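Local coordinates for protein aldehyde dehydrogenase (Trypanosoma brucei, PDB 5MYP) that probably oxidises aldehydes to carboxylic acids with NAD+ as a member of the aldehyde dehydrogenase family, at residues Y129-L132 with L133-P137; E364-F367 with G368-P372; A285-D289 with K290-V294; Q136-L139 with G140-A144. All coordinates share one frame; numbering follows the deposited sequence.

Contacts 1 and 4 lie one after the other on helix 132-143, sharing Q136 and P137, with centres 11 Å apart. Contact 1 is the end nearer the predicted catalytic C259, the side chain of L133 coming to about 6 Å from that of C259; the side chains of L133 and the shared P137 are each about 7 Å from that of E223, the other predicted catalytic residue. Contact 2 approaches C259 from another part of the chain, the F367 side chain being about 4 Å away, and its nearest atoms are about 7 Å from those of contact 1. Contact 3 lies away from the predicted active-site residues, its nearest atoms about 8 Å from contact 2, and its centre is 40 Å from that of contact 4, on the opposite side of the chain's centre.

Contact 1. Residues Y129-L132 with L133-P137; sequences YPLL and LILQP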
loop_
_atom_site.group_PDB
_atom_site.type_symbol
_atom_site.label_atom_id
_atom_site.label_comp_id
_atom_site.label_asym_id
_atom_site.label_seq_id
_atom_site.Cartn_x
_atom_site.Cartn_y
_atom_site.Cartn_z
ATOM N N TYR A 129 15.639 7.927 16.922
ATOM C CA TYR A 129 14.604 8.523 17.776
ATOM C C TYR A 129 13.803 7.348 18.332
ATOM O O TYR A 129 12.738 7.012 17.816
ATOM C CB TYR A 129 13.738 9.508 16.994
ATOM C CG TYR A 129 14.538 10.686 16.489
ATOM C CD1 TYR A 129 14.727 11.825 17.277
ATOM C CD2 TYR A 129 15.137 10.648 15.237
ATOM C CE1 TYR A 129 15.477 12.896 16.816
ATOM C CE2 TYR A 129 15.889 11.713 14.766
ATOM C CZ TYR A 129 16.059 12.835 15.551
ATOM O OH TYR A 129 16.811 13.890 15.074
ATOM N N PRO A 130 14.347 6.693 19.376
ATOM C CA PRO A 130 13.887 5.363 19.765
ATOM C C PRO A 130 12.532 5.300 20.466
ATOM O O PRO A 130 11.961 4.213 20.540
ATOM C CB PRO A 130 15.005 4.865 20.686
ATOM C CG PRO A 130 15.571 6.105 21.287
ATOM C CD PRO A 130 15.441 7.173 20.247
ATOM N N LEU A 131 12.030 6.426 20.980
ATOM C CA LEU A 131 10.690 6.467 21.565
ATOM C C LEU A 131 9.654 6.847 20.506
ATOM O O LEU A 131 8.650 6.156 20.344
ATOM C CB LEU A 131 10.638 7.446 22.743
ATOM C CG LEU A 131 9.380 7.378 23.617
ATOM C CD1 LEU A 131 9.251 6.015 24.282
ATOM C CD2 LEU A 131 9.382 8.499 24.649
ATOM N N LEU A 132 9.908 7.939 19.787
ATOM C CA LEU A 132 9.008 8.414 18.729
ATOM C C LEU A 132 8.710 7.337 17.689
ATOM O O LEU A 132 7.551 7.076 17.375
ATOM C CB LEU A 132 9.608 9.631 18.020
ATOM C CG LEU A 132 8.769 10.286 16.916
ATOM C CD1 LEU A 132 7.568 10.989 17.521
ATOM C CD2 LEU A 132 9.617 11.250 16.096
ATOM N N LEU A 133 9.761 6.708 17.172
ATOM C CA LEU A 133 9.621 5.816 16.020
ATOM C C LEU A 133 9.220 4.380 16.372
ATOM O O LEU A 133 9.123 3.532 15.481
ATOM C CB LEU A 133 10.897 5.863 15.166
ATOM C CG LEU A 133 11.238 7.267 14.646
ATOM C CD1 LEU A 133 12.527 7.240 13.838
ATOM C CD2 LEU A 133 10.108 7.866 13.818
ATOM N N ILE A 134 8.989 4.108 17.660
ATOM C CA ILE A 134 8.297 2.888 18.093
ATOM C C ILE A 134 6.853 3.207 18.544
ATOM O O ILE A 134 5.919 2.497 18.153
ATOM C CB ILE A 134 9.125 2.105 19.161
ATOM C CG1 ILE A 134 8.692 0.635 19.228
ATOM C CG2 ILE A 134 9.058 2.742 20.539
ATOM C CD1 ILE A 134 9.331 -0.243 18.177
ATOM N N LEU A 135 6.659 4.276 19.324
ATOM C CA LEU A 135 5.322 4.618 19.838
ATOM C C LEU A 135 4.393 5.294 18.831
ATOM O O LEU A 135 3.187 5.041 18.860
ATOM C CB LEU A 135 5.405 5.474 21.114
ATOM C CG LEU A 135 5.940 4.822 22.395
ATOM C CD1 LEU A 135 5.709 5.764 23.578
ATOM C CD2 LEU A 135 5.282 3.476 22.663
ATOM N N GLN A 136 4.920 6.152 17.956
ATOM C CA GLN A 136 4.052 6.864 16.999
ATOM C C GLN A 136 3.297 5.899 16.066
ATOM O O GLN A 136 2.083 6.038 15.922
ATOM C CB GLN A 136 4.803 7.960 16.220
ATOM C CG GLN A 136 3.886 8.841 15.380
ATOM C CD GLN A 136 4.533 10.130 14.911
ATOM O OE1 GLN A 136 5.741 10.207 14.718
ATOM N NE2 GLN A 136 3.710 11.126 14.636
ATOM N N PRO A 137 3.992 4.906 15.464
ATOM C CA PRO A 137 3.267 3.874 14.700
ATOM C C PRO A 137 2.293 3.048 15.550
ATOM O O PRO A 137 1.179 2.777 15.110
ATOM C CB PRO A 137 4.386 2.967 14.159
ATOM C CG PRO A 137 5.620 3.790 14.215
ATOM C CD PRO A 137 5.451 4.715 15.379
#
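The carbonyl oxygen of L132 takes the amide N of Q136 at 2.8 Å, and L131 O holds L135 N at 2.9 Å in a nearly straight bond (N-H...O 166°). A weak second bond from I134 N reaches the same L131 O, so that this oxygen is shared by two consecutive amides. Two residues earlier, Y129 O receives L133 N at 3.1 Å, which folds the loop into the first turn before regular helix is established. P137 has no N-H to continue the series; its CD stands 3.7 Å from L132 O, and the helix kinks there. The arrangement is the entry into helix 132-143, the helix of a beta-alpha-beta unit that follows strand 110-124. E76 on helix 69-95 accepts the backbone amides of both L131 and L132. In the packing, L131 and L135 cross at a slant on one flank, their CD1 methyls 3.6 Å apart. L131 carries its CG anti to the backbone N (chi1 -168°), whereas L135 has its CG beside its own N, and these settings bring the two ends together over the turn. L132 and Q136 run side by side in the same direction, L132 CD1 touching Q136 OE1 at 3.4 Å; the amide NE2 is bonded to E83. I134 CG2 turns onto P130 O at 3.3 Å. L133 CD1 brushes Y129 CB at 4.1 Å, beyond which the tyrosine ring leads off to a hydroxyl bonded by T258.

Contact 2. Residues E364-F367 with G368-P372; sequences EEIF and GPILP
I366 carries nearly all of the contact, reaching across the bend to I370 and P372. With its CG1 beside the backbone N (chi1 -65°) and the rest of the chain extended, it pushes CD1 end-on against the CD corner of the P372 ring, 3.3 Å from P372 CD. That is tighter than ordinary carbon-carbon contact. The same I366 CD1 lies 3.4 Å from I370 O, and the I366 CG2 branch meets I370 CB at 3.9 Å. R324 binds the carboxylate of E364 and the carbonyls of E365 and I366. F367 follows with positive phi (55°), a left-handed backbone turn that sends its side chain to the other side of the loop, where it touches N128 and Q257 and comes close to the predicted catalytic C259. G368 then lies almost fully extended and leads into strand 370-376. The sequence EEIFGP is a signature of aldehyde dehydrogenases, and in relatives it borders the nicotinamide end of the cofactor site. No hydrogen bond crosses the bend; the I366 methyls meet the apolar flank of I370 and P372 and also the I370 carbonyl oxygen, which accepts a hydrogen bond from K251 NZ.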
loop_
_atom_site.group_PDB
_atom_site.type_symbol
_atom_site.label_atom_id
_atom_site.label_comp_id
_atom_site.label_asym_id
_atom_site.label_seq_id
_atom_site.Cartn_x
_atom_site.Cartn_y
_atom_site.Cartn_z
ATOM N N GLU A 364 26.292 7.685 -0.975
ATOM C CA GLU A 364 25.574 7.046 0.128
ATOM C C GLU A 364 24.889 8.089 1.013
ATOM O O GLU A 364 25.322 9.240 1.077
ATOM C CB GLU A 364 26.548 6.231 0.983
ATOM C CG GLU A 364 27.363 5.193 0.214
ATOM C CD GLU A 364 28.402 4.489 1.077
ATOM O OE1 GLU A 364 28.340 4.585 2.324
ATOM O OE2 GLU A 364 29.298 3.831 0.508
ATOM N N GLU A 365 23.819 7.672 1.689
ATOM C CA GLU A 365 23.195 8.480 2.740
ATOM C C GLU A 365 24.237 8.728 3.822
ATOM O O GLU A 365 24.793 7.781 4.374
ATOM C CB GLU A 365 21.982 7.762 3.343
ATOM C CG GLU A 365 21.316 8.488 4.511
ATOM C CD GLU A 365 20.138 7.725 5.105
ATOM O OE1 GLU A 365 20.157 6.476 5.087
ATOM O OE2 GLU A 365 19.184 8.374 5.592
ATOM N N ILE A 366 24.495 9.996 4.123
ATOM C CA ILE A 366 25.552 10.354 5.065
ATOM C C ILE A 366 25.152 9.953 6.488
ATOM O O ILE A 366 25.896 9.235 7.172
ATOM C CB ILE A 366 25.916 11.852 4.947
ATOM C CG1 ILE A 366 26.515 12.112 3.556
ATOM C CG2 ILE A 366 26.893 12.265 6.045
ATOM C CD1 ILE A 366 26.870 13.548 3.261
ATOM N N PHE A 367 23.969 10.402 6.913
ATOM C CA PHE A 367 23.422 10.079 8.234
ATOM C C PHE A 367 24.413 10.476 9.332
ATOM O O PHE A 367 24.749 9.695 10.223
ATOM C CB PHE A 367 23.041 8.593 8.303
ATOM C CG PHE A 367 21.844 8.317 9.160
ATOM C CD1 PHE A 367 20.574 8.642 8.707
ATOM C CD2 PHE A 367 21.978 7.732 10.414
ATOM C CE1 PHE A 367 19.457 8.397 9.492
ATOM C CE2 PHE A 367 20.858 7.478 11.194
ATOM C CZ PHE A 367 19.601 7.812 10.736
ATOM N N GLY A 368 24.887 11.712 9.235
ATOM C CA GLY A 368 25.912 12.214 10.133
ATOM C C GLY A 368 26.216 13.683 9.908
ATOM O O GLY A 368 25.579 14.326 9.076
ATOM N N PRO A 369 27.198 14.228 10.645
ATOM C CA PRO A 369 27.479 15.667 10.591
ATOM C C PRO A 369 28.203 16.223 9.340
ATOM O O PRO A 369 28.595 17.390 9.359
ATOM C CB PRO A 369 28.346 15.893 11.846
ATOM C CG PRO A 369 28.081 14.716 12.717
ATOM C CD PRO A 369 27.921 13.589 11.758
ATOM N N ILE A 370 28.362 15.437 8.273
ATOM C CA ILE A 370 29.044 15.906 7.061
ATOM C C ILE A 370 28.022 16.497 6.087
ATOM O O ILE A 370 27.036 15.840 5.750
ATOM C CB ILE A 370 29.826 14.770 6.357
ATOM C CG1 ILE A 370 30.718 14.003 7.351
ATOM C CG2 ILE A 370 30.636 15.312 5.183
ATOM C CD1 ILE A 370 31.650 14.862 8.182
ATOM N N LEU A 371 28.272 17.731 5.639
ATOM C CA LEU A 371 27.404 18.433 4.695
ATOM C C LEU A 371 28.185 18.850 3.439
ATOM O O LEU A 371 28.834 19.904 3.425
ATOM C CB LEU A 371 26.774 19.665 5.360
ATOM C CG LEU A 371 25.645 20.369 4.598
ATOM C CD1 LEU A 371 24.373 19.529 4.587
ATOM C CD2 LEU A 371 25.353 21.735 5.212
ATOM N N PRO A 372 28.140 18.019 2.381
ATOM C CA PRO A 372 28.670 18.427 1.079
ATOM C C PRO A 372 27.913 19.612 0.490
ATOM O O PRO A 372 26.687 19.684 0.610
ATOM C CB PRO A 372 28.453 17.184 0.209
ATOM C CG PRO A 372 28.439 16.053 1.170
ATOM C CD PRO A 372 27.734 16.602 2.373
#

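Contact 3. Residues A285-D289 with K290-V294; sequences AMLGD and KFLKV
D289 and K293, one helical turn apart, cross at a slant and join in a salt bridge, D289 OD2 to K293 NZ at 2.8 Å. The ammonium approaches on the syn side of the carboxylate, 21° out of its plane, and the extended lysine chain also runs past the acid, K293 CE lying 3.1 Å from D289 OD2. Placing CG anti to the backbone N (chi1 -172°) swings the D289 carboxylate round to meet it. The backbone repeats the link, K293 N to D289 O at 2.9 Å. Near the start of the helix, the carboxylate is probably also favoured by the helix dipole. On another side L287 and L292 cross at about a right angle, L287 CD1 resting 4.0 Å from L292 CD2, while L287 CB approaches the F291 ring obliquely, 4.1 Å from F291 CD2. G288, with positive phi (87°), ends one helix and occupies the N-cap of the next; its carbonyl receives only a weak bond from L292 N. A water accepts from F291 N at 2.9 Å and donates weakly to L287 O, bridging the break. The contact is thus the corner where helix 272-287 gives way to helix 289-296. L287 leans on helix 240-252 and on strand 346-353, F291 touches T346 of that strand and L308 of helix 304-309, and M286 touches F474 of the second subunit.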
loop_
_atom_site.group_PDB
_atom_site.type_symbol
_atom_site.label_atom_id
_atom_site.label_comp_id
_atom_site.label_asym_id
_atom_site.label_seq_id
_atom_site.Cartn_x
_atom_site.Cartn_y
_atom_site.Cartn_z
ATOM N N ALA A 285 27.179 29.730 16.721
ATOM C CA ALA A 285 26.070 30.172 17.569
ATOM C C ALA A 285 25.381 29.013 18.299
ATOM O O ALA A 285 25.154 29.092 19.508
ATOM C CB ALA A 285 25.053 30.946 16.744
ATOM N N MET A 286 25.086 27.933 17.577
ATOM C CA MET A 286 24.336 26.803 18.144
ATOM C C MET A 286 25.158 25.899 19.071
ATOM O O MET A 286 24.633 25.408 20.068
ATOM C CB MET A 286 23.696 25.971 17.028
ATOM C CG MET A 286 22.588 26.715 16.311
ATOM S SD MET A 286 21.829 25.770 14.973
ATOM C CE MET A 286 20.972 27.077 14.102
ATOM N N LEU A 287 26.429 25.672 18.748
ATOM C CA LEU A 287 27.278 24.783 19.551
ATOM C C LEU A 287 28.032 25.506 20.661
ATOM O O LEU A 287 28.363 24.890 21.678
ATOM C CB LEU A 287 28.269 24.037 18.656
ATOM C CG LEU A 287 27.628 23.148 17.589
ATOM C CD1 LEU A 287 28.690 22.505 16.718
ATOM C CD2 LEU A 287 26.723 22.084 18.204
ATOM N N GLY A 288 28.306 26.795 20.462
ATOM C CA GLY A 288 29.049 27.598 21.434
ATOM C C GLY A 288 30.550 27.511 21.233
ATOM O O GLY A 288 31.069 26.496 20.770
ATOM N N ASP A 289 31.242 28.581 21.619
ATOM C CA ASP A 289 32.683 28.729 21.411
ATOM C C ASP A 289 33.491 27.714 22.224
ATOM O O ASP A 289 34.412 27.084 21.692
ATOM C CB ASP A 289 33.111 30.166 21.765
ATOM C CG ASP A 289 34.559 30.476 21.389
ATOM O OD1 ASP A 289 35.004 30.114 20.277
ATOM O OD2 ASP A 289 35.252 31.113 22.209
ATOM N N LYS A 290 33.139 27.547 23.500
ATOM C CA LYS A 290 33.896 26.664 24.398
ATOM C C LYS A 290 33.889 25.206 23.934
ATOM O O LYS A 290 34.937 24.557 23.935
ATOM C CB LYS A 290 33.397 26.756 25.844
ATOM C CG LYS A 290 34.293 26.014 26.828
ATOM C CD LYS A 290 34.040 26.391 28.279
ATOM C CE LYS A 290 34.928 25.569 29.196
ATOM N NZ LYS A 290 34.998 26.123 30.575
ATOM N N PHE A 291 32.719 24.702 23.542
ATOM C CA PHE A 291 32.604 23.329 23.030
ATOM C C PHE A 291 33.535 23.111 21.833
ATOM O O PHE A 291 34.316 22.160 21.821
ATOM C CB PHE A 291 31.153 22.994 22.648
ATOM C CG PHE A 291 30.998 21.656 21.977
ATOM C CD1 PHE A 291 30.980 20.485 22.728
ATOM C CD2 PHE A 291 30.887 21.561 20.589
ATOM C CE1 PHE A 291 30.841 19.246 22.108
ATOM C CE2 PHE A 291 30.755 20.329 19.968
ATOM C CZ PHE A 291 30.734 19.172 20.732
ATOM N N LEU A 292 33.454 24.005 20.849
ATOM C CA LEU A 292 34.277 23.906 19.641
ATOM C C LEU A 292 35.773 24.032 19.935
ATOM O O LEU A 292 36.565 23.247 19.422
ATOM C CB LEU A 292 33.845 24.941 18.591
ATOM C CG LEU A 292 32.504 24.674 17.900
ATOM C CD1 LEU A 292 32.073 25.882 17.075
ATOM C CD2 LEU A 292 32.577 23.421 17.038
ATOM N N LYS A 293 36.147 24.997 20.775
ATOM C CA LYS A 293 37.552 25.173 21.177
ATOM C C LYS A 293 38.145 23.925 21.837
ATOM O O LYS A 293 39.280 23.542 21.529
ATOM C CB LYS A 293 37.711 26.369 22.120
ATOM C CG LYS A 293 37.676 27.716 21.423
ATOM C CD LYS A 293 37.655 28.835 22.449
ATOM C CE LYS A 293 38.134 30.153 21.869
ATOM N NZ LYS A 293 37.999 31.237 22.883
ATOM N N VAL A 294 37.372 23.300 22.728
ATOM C CA VAL A 294 37.808 22.083 23.425
ATOM C C VAL A 294 37.938 20.918 22.442
ATOM O O VAL A 294 38.929 20.185 22.471
ATOM C CB VAL A 294 36.867 21.709 24.606
ATOM C CG1 VAL A 294 37.229 20.354 25.208
ATOM C CG2 VAL A 294 36.919 22.785 25.686
HETATM O O HOH W 1 30.225 25.948 24.207
#

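Contact 4. Residues Q136-L139 with G140-A144; sequences QPLL and GALAA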
loop_
_atom_site.group_PDB
_atom_site.type_symbol
_atom_site.label_atom_id
_atom_site.label_comp_id
_atom_site.label_asym_id
_atom_site.label_seq_id
_atom_site.Cartn_x
_atom_site.Cartn_y
_atom_site.Cartn_z
ATOM N N GLN A 136 4.920 6.152 17.956
ATOM C CA GLN A 136 4.052 6.864 16.999
ATOM C C GLN A 136 3.297 5.899 16.066
ATOM O O GLN A 136 2.083 6.038 15.922
ATOM C CB GLN A 136 4.803 7.960 16.220
ATOM C CG GLN A 136 3.886 8.841 15.380
ATOM C CD GLN A 136 4.533 10.130 14.911
ATOM O OE1 GLN A 136 5.741 10.207 14.718
ATOM N NE2 GLN A 136 3.710 11.126 14.636
ATOM N N PRO A 137 3.992 4.906 15.464
ATOM C CA PRO A 137 3.267 3.874 14.700
ATOM C C PRO A 137 2.293 3.048 15.550
ATOM O O PRO A 137 1.179 2.777 15.110
ATOM C CB PRO A 137 4.386 2.967 14.159
ATOM C CG PRO A 137 5.620 3.790 14.215
ATOM C CD PRO A 137 5.451 4.715 15.379
ATOM N N LEU A 138 2.724 2.656 16.750
ATOM C CA LEU A 138 1.884 1.882 17.668
ATOM C C LEU A 138 0.560 2.591 17.980
ATOM O O LEU A 138 -0.499 1.972 17.914
ATOM C CB LEU A 138 2.636 1.583 18.970
ATOM C CG LEU A 138 1.876 0.797 20.044
ATOM C CD1 LEU A 138 1.478 -0.581 19.526
ATOM C CD2 LEU A 138 2.709 0.693 21.310
ATOM N N LEU A 139 0.630 3.880 18.313
ATOM C CA LEU A 139 -0.575 4.668 18.617
ATOM C C LEU A 139 -1.597 4.579 17.482
ATOM O O LEU A 139 -2.783 4.348 17.724
ATOM C CB LEU A 139 -0.218 6.132 18.882
ATOM C CG LEU A 139 0.539 6.421 20.176
ATOM C CD1 LEU A 139 1.128 7.822 20.142
ATOM C CD2 LEU A 139 -0.372 6.236 21.380
ATOM N N GLY A 140 -1.113 4.740 16.252
ATOM C CA GLY A 140 -1.940 4.598 15.061
ATOM C C GLY A 140 -2.563 3.221 14.889
ATOM O O GLY A 140 -3.744 3.111 14.571
ATOM N N ALA A 141 -1.765 2.177 15.097
ATOM C CA ALA A 141 -2.250 0.794 14.979
ATOM C C ALA A 141 -3.360 0.492 15.993
ATOM O O ALA A 141 -4.348 -0.152 15.657
ATOM C CB ALA A 141 -1.100 -0.195 15.139
ATOM N N LEU A 142 -3.193 0.984 17.222
ATOM C CA LEU A 142 -4.180 0.770 18.280
ATOM C C LEU A 142 -5.440 1.622 18.083
ATOM O O LEU A 142 -6.545 1.178 18.410
ATOM C CB LEU A 142 -3.557 1.036 19.652
ATOM C CG LEU A 142 -2.388 0.111 20.025
ATOM C CD1 LEU A 142 -1.653 0.613 21.253
ATOM C CD2 LEU A 142 -2.858 -1.327 20.223
ATOM N N ALA A 143 -5.277 2.826 17.529
ATOM C CA ALA A 143 -6.421 3.680 17.166
ATOM C C ALA A 143 -7.348 3.015 16.141
ATOM O O ALA A 143 -8.571 3.212 16.185
ATOM C CB ALA A 143 -5.933 5.026 16.639
ATOM N N ALA A 144 -6.757 2.215 15.247
ATOM C CA ALA A 144 -7.488 1.472 14.217
ATOM C C ALA A 144 -8.074 0.130 14.686
ATOM O O ALA A 144 -8.635 -0.604 13.879
ATOM C CB ALA A 144 -6.584 1.249 13.004
#
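P137 and A141 meet through flat peptide groups: A141 N lies in the plane of the P137 carbonyl, 3.0 Å from P137 O. The next two peptides are used differently. L142 N meets L138 O at 3.0 Å with a C=O...N angle of 165°, and A143 N reaches L139 O at 2.9 Å from 22° out of the carbonyl plane. Side-chain carbons close in on these oxygens as well, L142 CG at 3.4 Å from L138 O and A143 CB at 3.4 Å from L139 O. The weak bond from G140 N to Q136 O spans P137, where the helix is kinked. Outside the backbone, L138 and L142 slant across each other, with L138 CG 3.7 Å from L142 CD1. With L138 CG anti to the backbone N (chi1 179°), its CG and CD1 both come up against L142 CD1. L138 also packs on strand 147-151, whereas L139 faces helices 69-95 and 36-52. Toward the helix end N146, N33 and R39 bind the carbonyls of A141, L142 and A143. This is the buried helix of a beta-alpha-beta crossover, linking the parallel strands 110-124 and 147-151 as in Rossmann-like domains of aldehyde dehydrogenases.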